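Long-range contacts in hydrogenase maturation factor (Thermoanaerobacter tengcongensis, PDB 3VTH), which probably uses carbamoyl phosphate and ATP to carbamoylate the C-terminal thiol of HypE, a step in [NiFe]-hydrogenase maturation: residues A[11-16]-A[81-86]; A[530-535]-A[642-647]; A[207-212]-A[315-320]. All coordinates share one frame; numbering follows the deposited sequence.

Interaction 1: residues A[11-16]-A[81-86]; sequences ARQINI and QVREVE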
loop_
_atom_site.group_PDB
_atom_site.type_symbol
_atom_site.label_atom_id
_atom_site.label_comp_id
_atom_site.label_asym_id
_atom_site.label_seq_id
_atom_site.Cartn_x
_atom_site.Cartn_y
_atom_site.Cartn_z
ATOM N N ALA A 11 -37.862 -5.134 23.179
ATOM C CA ALA A 11 -36.789 -5.884 22.543
ATOM C C ALA A 11 -36.313 -5.192 21.274
ATOM O O ALA A 11 -37.106 -4.633 20.521
ATOM C CB ALA A 11 -37.236 -7.311 22.252
ATOM N N ARG A 12 -35.006 -5.221 21.051
ATOM C CA ARG A 12 -34.432 -4.684 19.829
ATOM C C ARG A 12 -33.471 -5.685 19.209
ATOM O O ARG A 12 -32.716 -6.334 19.912
ATOM C CB ARG A 12 -33.669 -3.383 20.107
ATOM C CG ARG A 12 -34.526 -2.227 20.566
ATOM C CD ARG A 12 -35.466 -1.764 19.484
ATOM N NE ARG A 12 -36.243 -0.608 19.930
ATOM C CZ ARG A 12 -37.383 -0.684 20.611
ATOM N NH1 ARG A 12 -37.904 -1.866 20.934
ATOM N NH2 ARG A 12 -38.007 0.433 20.962
ATOM N N GLN A 13 -33.516 -5.813 17.886
ATOM C CA GLN A 13 -32.474 -6.539 17.173
ATOM C C GLN A 13 -31.554 -5.504 16.549
ATOM O O GLN A 13 -32.027 -4.548 15.934
ATOM C CB GLN A 13 -33.087 -7.437 16.106
ATOM C CG GLN A 13 -32.077 -8.094 15.186
ATOM C CD GLN A 13 -32.751 -8.627 13.939
ATOM O OE1 GLN A 13 -33.863 -9.153 14.005
ATOM N NE2 GLN A 13 -32.095 -8.478 12.797
ATOM N N ILE A 14 -30.247 -5.691 16.734
ATOM C CA ILE A 14 -29.235 -4.745 16.272
ATOM C C ILE A 14 -28.186 -5.473 15.418
ATOM O O ILE A 14 -27.586 -6.449 15.859
ATOM C CB ILE A 14 -28.554 -4.002 17.465
ATOM C CG1 ILE A 14 -29.603 -3.282 18.333
ATOM C CG2 ILE A 14 -27.496 -2.990 16.955
ATOM C CD1 ILE A 14 -29.140 -2.964 19.761
ATOM N N ASN A 15 -27.987 -5.002 14.193
ATOM C CA ASN A 15 -26.952 -5.549 13.308
ATOM C C ASN A 15 -25.918 -4.478 13.050
ATOM O O ASN A 15 -26.263 -3.326 12.742
ATOM C CB ASN A 15 -27.558 -5.998 11.979
ATOM C CG ASN A 15 -28.488 -7.162 12.141
ATOM O OD1 ASN A 15 -28.061 -8.317 12.118
ATOM N ND2 ASN A 15 -29.762 -6.875 12.338
ATOM N N ILE A 16 -24.653 -4.850 13.197
ATOM C CA ILE A 16 -23.563 -3.910 13.012
ATOM C C ILE A 16 -22.662 -4.424 11.885
ATOM O O ILE A 16 -22.325 -5.612 11.847
ATOM C CB ILE A 16 -22.776 -3.712 14.314
ATOM C CG1 ILE A 16 -23.756 -3.475 15.489
ATOM C CG2 ILE A 16 -21.706 -2.581 14.150
ATOM C CD1 ILE A 16 -23.124 -3.012 16.753
ATOM N N GLN A 81 -27.904 -1.167 12.288
ATOM C CA GLN A 81 -29.345 -1.270 12.015
ATOM C C GLN A 81 -30.030 -1.693 13.299
ATOM O O GLN A 81 -29.564 -2.603 13.981
ATOM C CB GLN A 81 -29.657 -2.281 10.901
ATOM C CG GLN A 81 -29.134 -1.911 9.519
ATOM C CD GLN A 81 -29.412 -2.981 8.466
ATOM O OE1 GLN A 81 -29.835 -4.103 8.782
ATOM N NE2 GLN A 81 -29.167 -2.639 7.210
ATOM N N VAL A 82 -31.127 -1.025 13.632
ATOM C CA VAL A 82 -31.856 -1.308 14.867
ATOM C C VAL A 82 -33.318 -1.551 14.504
ATOM O O VAL A 82 -33.929 -0.734 13.819
ATOM C CB VAL A 82 -31.721 -0.125 15.861
ATOM C CG1 VAL A 82 -32.598 -0.317 17.119
ATOM C CG2 VAL A 82 -30.249 0.103 16.232
ATOM N N ARG A 83 -33.866 -2.674 14.965
ATOM C CA ARG A 83 -35.258 -3.049 14.686
ATOM C C ARG A 83 -35.983 -3.384 15.990
ATOM O O ARG A 83 -35.408 -4.013 16.876
ATOM C CB ARG A 83 -35.309 -4.293 13.793
ATOM C CG ARG A 83 -34.822 -4.126 12.353
ATOM C CD ARG A 83 -34.438 -5.504 11.790
ATOM N NE ARG A 83 -34.316 -5.547 10.330
ATOM C CZ ARG A 83 -33.172 -5.454 9.649
ATOM N NH1 ARG A 83 -32.017 -5.287 10.279
ATOM N NH2 ARG A 83 -33.188 -5.519 8.321
ATOM N N GLU A 84 -37.243 -2.970 16.080
ATOM C CA GLU A 84 -38.167 -3.396 17.139
ATOM C C GLU A 84 -38.589 -4.845 16.876
ATOM O O GLU A 84 -39.023 -5.170 15.777
ATOM C CB GLU A 84 -39.407 -2.483 17.151
ATOM C CG GLU A 84 -40.465 -2.851 18.211
ATOM C CD GLU A 84 -41.899 -2.345 17.913
ATOM O OE1 GLU A 84 -42.227 -1.955 16.762
ATOM O OE2 GLU A 84 -42.725 -2.357 18.855
ATOM N N VAL A 85 -38.430 -5.720 17.864
ATOM C CA VAL A 85 -38.842 -7.125 17.726
ATOM C C VAL A 85 -39.651 -7.520 18.944
ATOM O O VAL A 85 -39.692 -6.776 19.919
ATOM C CB VAL A 85 -37.633 -8.104 17.546
ATOM C CG1 VAL A 85 -36.913 -7.847 16.228
ATOM C CG2 VAL A 85 -36.651 -8.032 18.732
ATOM N N GLU A 86 -40.295 -8.683 18.895
ATOM C CA GLU A 86 -41.078 -9.164 20.043
ATOM C C GLU A 86 -40.150 -9.676 21.150
ATOM O O GLU A 86 -39.044 -10.132 20.877
ATOM C CB GLU A 86 -42.061 -10.260 19.627
ATOM C CG GLU A 86 -42.922 -9.928 18.399
ATOM C CD GLU A 86 -43.481 -8.498 18.396
ATOM O OE1 GLU A 86 -42.999 -7.676 17.573
ATOM O OE2 GLU A 86 -44.379 -8.195 19.213
HETATM O O HOH W 1 -40.409 -4.900 21.701
HETATM O O HOH W 2 -31.436 -4.721 13.200
#

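Interaction 2: residues A[530-535]-A[642-647]; sequences FERIAH and EDRYVI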
loop_
_atom_site.group_PDB
_atom_site.type_symbol
_atom_site.label_atom_id
_atom_site.label_comp_id
_atom_site.label_asym_id
_atom_site.label_seq_id
_atom_site.Cartn_x
_atom_site.Cartn_y
_atom_site.Cartn_z
ATOM N N PHE A 530 -13.396 9.388 -21.010
ATOM C CA PHE A 530 -12.347 10.392 -20.929
ATOM C C PHE A 530 -12.160 11.061 -22.282
ATOM O O PHE A 530 -12.466 10.471 -23.324
ATOM C CB PHE A 530 -11.031 9.774 -20.427
ATOM C CG PHE A 530 -10.311 8.951 -21.462
ATOM C CD1 PHE A 530 -9.372 9.541 -22.322
ATOM C CD2 PHE A 530 -10.564 7.602 -21.586
ATOM C CE1 PHE A 530 -8.716 8.783 -23.298
ATOM C CE2 PHE A 530 -9.898 6.841 -22.544
ATOM C CZ PHE A 530 -8.975 7.428 -23.398
ATOM N N GLU A 531 -11.700 12.307 -22.253
ATOM C CA GLU A 531 -11.255 12.999 -23.452
ATOM C C GLU A 531 -9.811 13.434 -23.198
ATOM O O GLU A 531 -9.515 14.016 -22.162
ATOM C CB GLU A 531 -12.150 14.209 -23.782
ATOM C CG GLU A 531 -11.627 14.998 -25.013
ATOM C CD GLU A 531 -12.479 16.214 -25.422
ATOM O OE1 GLU A 531 -13.466 16.549 -24.725
ATOM O OE2 GLU A 531 -12.137 16.843 -26.449
ATOM N N ARG A 532 -8.920 13.129 -24.132
ATOM C CA ARG A 532 -7.525 13.515 -24.008
ATOM C C ARG A 532 -7.381 14.952 -24.484
ATOM O O ARG A 532 -7.685 15.260 -25.636
ATOM C CB ARG A 532 -6.665 12.610 -24.879
ATOM C CG ARG A 532 -5.178 12.728 -24.593
ATOM C CD ARG A 532 -4.411 12.095 -25.751
ATOM N NE ARG A 532 -3.029 11.810 -25.383
ATOM C CZ ARG A 532 -2.129 11.356 -26.239
ATOM N NH1 ARG A 532 -2.467 11.153 -27.517
ATOM N NH2 ARG A 532 -0.898 11.113 -25.817
ATOM N N ILE A 533 -6.905 15.833 -23.609
ATOM C CA ILE A 533 -6.884 17.263 -23.915
ATOM C C ILE A 533 -5.475 17.737 -24.243
ATOM O O ILE A 533 -5.289 18.601 -25.103
ATOM C CB ILE A 533 -7.447 18.100 -22.745
ATOM C CG1 ILE A 533 -8.844 17.597 -22.347
ATOM C CG2 ILE A 533 -7.471 19.605 -23.090
ATOM C CD1 ILE A 533 -9.898 17.766 -23.443
ATOM N N ALA A 534 -4.487 17.180 -23.547
ATOM C CA ALA A 534 -3.099 17.653 -23.685
ATOM C C ALA A 534 -2.121 16.521 -23.396
ATOM O O ALA A 534 -2.443 15.589 -22.670
ATOM C CB ALA A 534 -2.824 18.857 -22.744
ATOM N N HIS A 535 -0.941 16.599 -24.005
ATOM C CA HIS A 535 0.110 15.611 -23.784
ATOM C C HIS A 535 1.458 16.191 -24.194
ATOM O O HIS A 535 1.516 17.296 -24.706
ATOM C CB HIS A 535 -0.194 14.314 -24.551
ATOM C CG HIS A 535 -0.231 14.467 -26.043
ATOM N ND1 HIS A 535 0.876 14.254 -26.837
ATOM C CD2 HIS A 535 -1.253 14.750 -26.893
ATOM C CE1 HIS A 535 0.547 14.428 -28.107
ATOM N NE2 HIS A 535 -0.738 14.726 -28.169
ATOM N N GLU A 642 -3.429 22.332 -31.519
ATOM C CA GLU A 642 -4.060 21.923 -32.785
ATOM C C GLU A 642 -5.340 21.158 -32.437
ATOM O O GLU A 642 -6.299 21.756 -31.939
ATOM C CB GLU A 642 -3.097 21.116 -33.664
ATOM C CG GLU A 642 -1.922 21.936 -34.229
ATOM C CD GLU A 642 -2.357 23.011 -35.225
ATOM O OE1 GLU A 642 -3.430 22.861 -35.864
ATOM O OE2 GLU A 642 -1.619 24.009 -35.382
ATOM N N ASP A 643 -5.358 19.850 -32.665
ATOM C CA ASP A 643 -6.441 19.025 -32.118
ATOM C C ASP A 643 -6.333 19.004 -30.600
ATOM O O ASP A 643 -7.337 19.095 -29.891
ATOM C CB ASP A 643 -6.374 17.607 -32.675
ATOM C CG ASP A 643 -6.925 17.512 -34.086
ATOM O OD1 ASP A 643 -7.730 18.392 -34.477
ATOM O OD2 ASP A 643 -6.550 16.556 -34.802
ATOM N N ARG A 644 -5.103 18.893 -30.109
ATOM C CA ARG A 644 -4.849 18.882 -28.674
ATOM C C ARG A 644 -3.793 19.905 -28.305
ATOM O O ARG A 644 -3.111 20.429 -29.184
ATOM C CB ARG A 644 -4.412 17.487 -28.242
ATOM C CG ARG A 644 -5.589 16.551 -28.088
ATOM C CD ARG A 644 -5.145 15.124 -27.910
ATOM N NE ARG A 644 -5.108 14.460 -29.199
ATOM C CZ ARG A 644 -6.143 13.837 -29.759
ATOM N NH1 ARG A 644 -5.994 13.286 -30.951
ATOM N NH2 ARG A 644 -7.321 13.763 -29.137
ATOM N N TYR A 645 -3.657 20.191 -27.012
ATOM C CA TYR A 645 -2.553 21.020 -26.558
ATOM C C TYR A 645 -1.325 20.138 -26.424
ATOM O O TYR A 645 -1.368 19.073 -25.794
ATOM C CB TYR A 645 -2.845 21.670 -25.220
ATOM C CG TYR A 645 -4.022 22.603 -25.211
ATOM C CD1 TYR A 645 -5.278 22.153 -24.807
ATOM C CD2 TYR A 645 -3.885 23.935 -25.583
ATOM C CE1 TYR A 645 -6.381 23.007 -24.780
ATOM C CE2 TYR A 645 -4.978 24.804 -25.555
ATOM C CZ TYR A 645 -6.221 24.328 -25.150
ATOM O OH TYR A 645 -7.310 25.167 -25.120
ATOM N N VAL A 646 -0.210 20.560 -26.976
ATOM C CA VAL A 646 1.010 19.792 -26.927
ATOM C C VAL A 646 2.203 20.642 -26.551
ATOM O O VAL A 646 2.379 21.697 -27.062
ATOM C CB VAL A 646 1.296 19.109 -28.254
ATOM C CG1 VAL A 646 2.606 18.442 -28.257
ATOM C CG2 VAL A 646 0.227 18.149 -28.610
ATOM N N ILE A 647 3.009 20.118 -25.647
ATOM C CA ILE A 647 4.261 20.719 -25.238
ATOM C C ILE A 647 5.412 19.817 -25.664
ATOM O O ILE A 647 5.358 18.597 -25.452
ATOM C CB ILE A 647 4.272 20.901 -23.714
ATOM C CG1 ILE A 647 3.189 21.917 -23.319
ATOM C CG2 ILE A 647 5.687 21.343 -23.229
ATOM C CD1 ILE A 647 2.769 21.854 -21.828
HETATM O O HOH W 3 -7.422 19.660 -26.644
HETATM O O HOH W 4 -2.259 15.409 -30.601
#

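Interaction 3: residues A[207-212]-A[315-320]; sequences CVAKAL and YLLMEE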
loop_
_atom_site.group_PDB
_atom_site.type_symbol
_atom_site.label_atom_id
_atom_site.label_comp_id
_atom_site.label_asym_id
_atom_site.label_seq_id
_atom_site.Cartn_x
_atom_site.Cartn_y
_atom_site.Cartn_z
ATOM N N CYS A 207 19.879 -15.485 20.597
ATOM C CA CYS A 207 20.630 -16.119 19.512
ATOM C C CYS A 207 20.617 -15.243 18.242
ATOM O O CYS A 207 21.634 -15.118 17.542
ATOM C CB CYS A 207 20.079 -17.520 19.219
ATOM S SG CYS A 207 20.169 -18.704 20.613
ATOM N N VAL A 208 19.456 -14.647 17.971
ATOM C CA VAL A 208 19.265 -13.721 16.847
ATOM C C VAL A 208 20.108 -12.462 17.024
ATOM O O VAL A 208 20.838 -12.071 16.105
ATOM C CB VAL A 208 17.772 -13.370 16.658
ATOM C CG1 VAL A 208 17.577 -12.215 15.649
ATOM C CG2 VAL A 208 17.015 -14.600 16.205
ATOM N N ALA A 209 20.029 -11.865 18.218
ATOM C CA ALA A 209 20.819 -10.672 18.556
ATOM C C ALA A 209 22.311 -10.891 18.344
ATOM O O ALA A 209 22.988 -10.029 17.780
ATOM C CB ALA A 209 20.549 -10.231 19.980
ATOM N N LYS A 210 22.814 -12.043 18.784
ATOM C CA LYS A 210 24.235 -12.359 18.615
ATOM C C LYS A 210 24.620 -12.469 17.139
ATOM O O LYS A 210 25.624 -11.891 16.716
ATOM C CB LYS A 210 24.630 -13.615 19.406
ATOM C CG LYS A 210 24.468 -13.422 20.916
ATOM C CD LYS A 210 25.490 -14.176 21.752
ATOM C CE LYS A 210 25.262 -13.877 23.241
ATOM N NZ LYS A 210 26.324 -14.460 24.119
ATOM N N ALA A 211 23.817 -13.184 16.352
ATOM C CA ALA A 211 24.064 -13.269 14.907
ATOM C C ALA A 211 24.115 -11.874 14.249
ATOM O O ALA A 211 25.053 -11.568 13.496
ATOM C CB ALA A 211 23.031 -14.150 14.237
ATOM N N LEU A 212 23.134 -11.031 14.565
ATOM C CA LEU A 212 23.106 -9.654 14.073
ATOM C C LEU A 212 24.337 -8.834 14.491
ATOM O O LEU A 212 24.872 -8.080 13.696
ATOM C CB LEU A 212 21.827 -8.938 14.510
ATOM C CG LEU A 212 20.487 -9.407 13.936
ATOM C CD1 LEU A 212 19.354 -8.734 14.723
ATOM C CD2 LEU A 212 20.364 -9.106 12.415
ATOM N N TYR A 315 10.139 -6.030 19.930
ATOM C CA TYR A 315 10.404 -5.383 21.215
ATOM C C TYR A 315 11.416 -6.165 22.031
ATOM O O TYR A 315 12.276 -5.576 22.700
ATOM C CB TYR A 315 9.117 -5.207 22.023
ATOM C CG TYR A 315 8.152 -4.208 21.432
ATOM C CD1 TYR A 315 8.270 -2.849 21.709
ATOM C CD2 TYR A 315 7.099 -4.629 20.609
ATOM C CE1 TYR A 315 7.357 -1.913 21.164
ATOM C CE2 TYR A 315 6.198 -3.718 20.068
ATOM C CZ TYR A 315 6.330 -2.367 20.361
ATOM O OH TYR A 315 5.430 -1.488 19.831
ATOM N N LEU A 316 11.304 -7.492 21.993
ATOM C CA LEU A 316 12.266 -8.357 22.672
ATOM C C LEU A 316 13.675 -8.210 22.075
ATOM O O LEU A 316 14.666 -8.066 22.798
ATOM C CB LEU A 316 11.800 -9.813 22.625
ATOM C CG LEU A 316 10.537 -10.157 23.437
ATOM C CD1 LEU A 316 10.080 -11.589 23.160
ATOM C CD2 LEU A 316 10.735 -9.925 24.921
ATOM N N LEU A 317 13.753 -8.239 20.751
ATOM C CA LEU A 317 15.037 -8.090 20.059
ATOM C C LEU A 317 15.687 -6.740 20.379
ATOM O O LEU A 317 16.895 -6.674 20.615
ATOM C CB LEU A 317 14.862 -8.267 18.542
ATOM C CG LEU A 317 16.141 -8.230 17.671
ATOM C CD1 LEU A 317 17.207 -9.261 18.176
ATOM C CD2 LEU A 317 15.803 -8.450 16.192
ATOM N N MET A 318 14.871 -5.681 20.398
ATOM C CA MET A 318 15.331 -4.319 20.677
ATOM C C MET A 318 15.988 -4.129 22.046
ATOM O O MET A 318 16.894 -3.307 22.184
ATOM C CB MET A 318 14.197 -3.296 20.474
ATOM C CG MET A 318 13.814 -3.043 19.002
ATOM S SD MET A 318 15.244 -2.426 18.081
ATOM C CE MET A 318 14.557 -2.189 16.447
ATOM N N GLU A 319 15.550 -4.878 23.057
ATOM C CA GLU A 319 16.269 -4.853 24.338
ATOM C C GLU A 319 17.650 -5.550 24.271
ATOM O O GLU A 319 18.495 -5.342 25.153
ATOM C CB GLU A 319 15.410 -5.354 25.526
ATOM C CG GLU A 319 14.187 -6.179 25.151
ATOM C CD GLU A 319 13.176 -6.373 26.288
ATOM O OE1 GLU A 319 11.960 -6.155 26.051
ATOM O OE2 GLU A 319 13.582 -6.757 27.400
ATOM N N GLU A 320 17.890 -6.344 23.223
ATOM C CA GLU A 320 19.163 -7.081 23.102
ATOM C C GLU A 320 20.202 -6.403 22.210
ATOM O O GLU A 320 21.400 -6.621 22.395
ATOM C CB GLU A 320 18.949 -8.533 22.642
ATOM C CG GLU A 320 18.069 -9.398 23.550
ATOM C CD GLU A 320 18.544 -9.457 25.000
ATOM O OE1 GLU A 320 19.768 -9.568 25.243
ATOM O OE2 GLU A 320 17.681 -9.413 25.906
#

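Interaction 1: residues A[11-16]-A[81-86]
Q13 and R83 form an antiparallel hydrogen-bonded pair. Q13 N to R83 O and R83 N to Q13 O are both 2.8 Å. N15 and Q81 repeat the pattern, with Q81 N to N15 O at 2.7 Å. Between them, I14 and V82 form a non-hydrogen-bonded pair. Their side chains lie side by side, and V82 CG2 touches I14 CG1 at 4.0 Å. The other branch, V82 CG1, stands anti to the backbone N (chi1 174°) and meets R12 CD.

R12 bends at chi2 (-66°), which brings its guanidinium back to its own strand. R12 NH1 donates to A11 O at 2.9 Å, with that oxygen in the guanidinium plane. V85 N reaches A11 O from the opposite face of the carbonyl, at 3.2 Å. E84 lays CB over one face of the guanidinium, but its carboxylate does not touch it.

On the face that carries Q13, N15 and R83, opposite to that of R12, I14 and V82, R83 extends beside Q13 and points the same way. R83 NH1 bonds Q81 OE1 at 2.9 Å. It also donates to a water in the guanidinium plane, 3.0 Å from R83 NH1. Q81 is held further by E79 through its NE2.

Strand 76-85 is an edge strand of the acylphosphatase-like sheet, in the order 4-1-3-2 of its antiparallel strands. I14 faces F63 and I64 of helix 57-69, and R12 lies on I60. Strand 48-55 pairs with the far side of strand 10-17. The clear direct polar bonds across the contact are all backbone to backbone. R12 NH1 and R83 NH1 each bond within their own strand, and waters bridge A11 N to V85 O and R83 NH1 to Q13 O.

Interaction 2: residues A[530-535]-A[642-647]
R644 runs alongside the backbone of R532 and I533. Its CB sits 3.4 Å from I533 O. The next atom, R644 CG, meets both carbonyl oxygens, with R532 O 3.5 Å away. R644 CD comes within 3.4 Å of R532 O, packs on R532 CD and approaches the edge of the H535 ring. The chain then turns at chi3 (-93°). R644 NE donates weakly to a water at 3.3 Å, and the same water is 2.9 Å from H535 NE2. At the end, R644 NH2 lies 3.8 Å from R532 O, with that oxygen near the guanidinium plane.

The backbones pair in parallel, A534 with Y645 and H535 with V646. Y645 N donates to I533 O at 3.0 Å, and H535 N donates to Y645 O. This adds the short strand 645-647 to the sheet of the Kae1-like domain, beside a classic beta bulge where I533 and A534 both face I522. Y645 rests its CD1 edge on I533 CG2, while its hydroxyl bonds E691.

Further out, the H535 ring is sandwiched. V646 CG2 makes a CH-pi contact over one face, and R532 NH2 lies over the other. R532 has E521 as its salt-bridge partner, which probably eases its nearness to R644.

Interaction 3: residues A[207-212]-A[315-320]
L317 O accepts the backbone N of E320 at 2.8 Å, a bond that ties together the two residues that meet segment 207-212. E320 O is bonded by K213 NZ. Across the contact E320 uses CB, which rests on A209 CB at 3.5 Å. Its carboxylate is led away from segment 207-212 by a bend at chi2.

L317 does most of the packing. Its CG stands anti to the backbone N (chi1 -176°), which swings the two methyl groups over to the facing helix. L317 CD1 lies 3.9 Å from A209 CB and 3.9 Å from V208 CG1. It also sits over the backbone at A209 N, 3.8 Å away. The second methyl, L317 CD2, meets L212 CD1 at 3.9 Å. With I205 also touching it, L317 sits among I205, V208, A209 and L212, which span about two turns of helix 204-213. The segment axes pass 9.4 Å apart and cross at -52°. A209 carries only a methyl, and here L317 and E320 approach close to the helix backbone.

Both helices belong to the YrdC-like part of the chain. L212 also packs on V218 of strand 218-221, and the disulfide of C207 with C200 ties helix 204-213 to the chain before it. An alanine in place of L317 is likely to open a gap beside V208 and L212, whose methyl groups would lose their partner across the contact, and to leave A209 with E320 alone across it. The contact between the two segments is apolar, so the helices are held by fit and by exclusion of water, with a polar tie at the margin from K213.

In the fold
The three contacts lie in different domains of the chain and do not touch. Their centres are 56 Å (interactions 1 and 2), 52 Å (1 and 3) and 58 Å (2 and 3) apart. Interaction 1 pairs strands in the acylphosphatase-like domain, where the side chain of N15 is about 10 Å from that of N44, a predicted active-site residue. Interaction 2 lies in the Kae1-like domain. The side chain of R532 is about 14 Å from the bound iron ion and about 13 Å from the bound nucleotide analogue AP2. Interaction 3 packs helices in the YrdC-like domain, away from the known metal and nucleotide sites. Interactions 2 and 3 lie on opposite sides of the chain's centre.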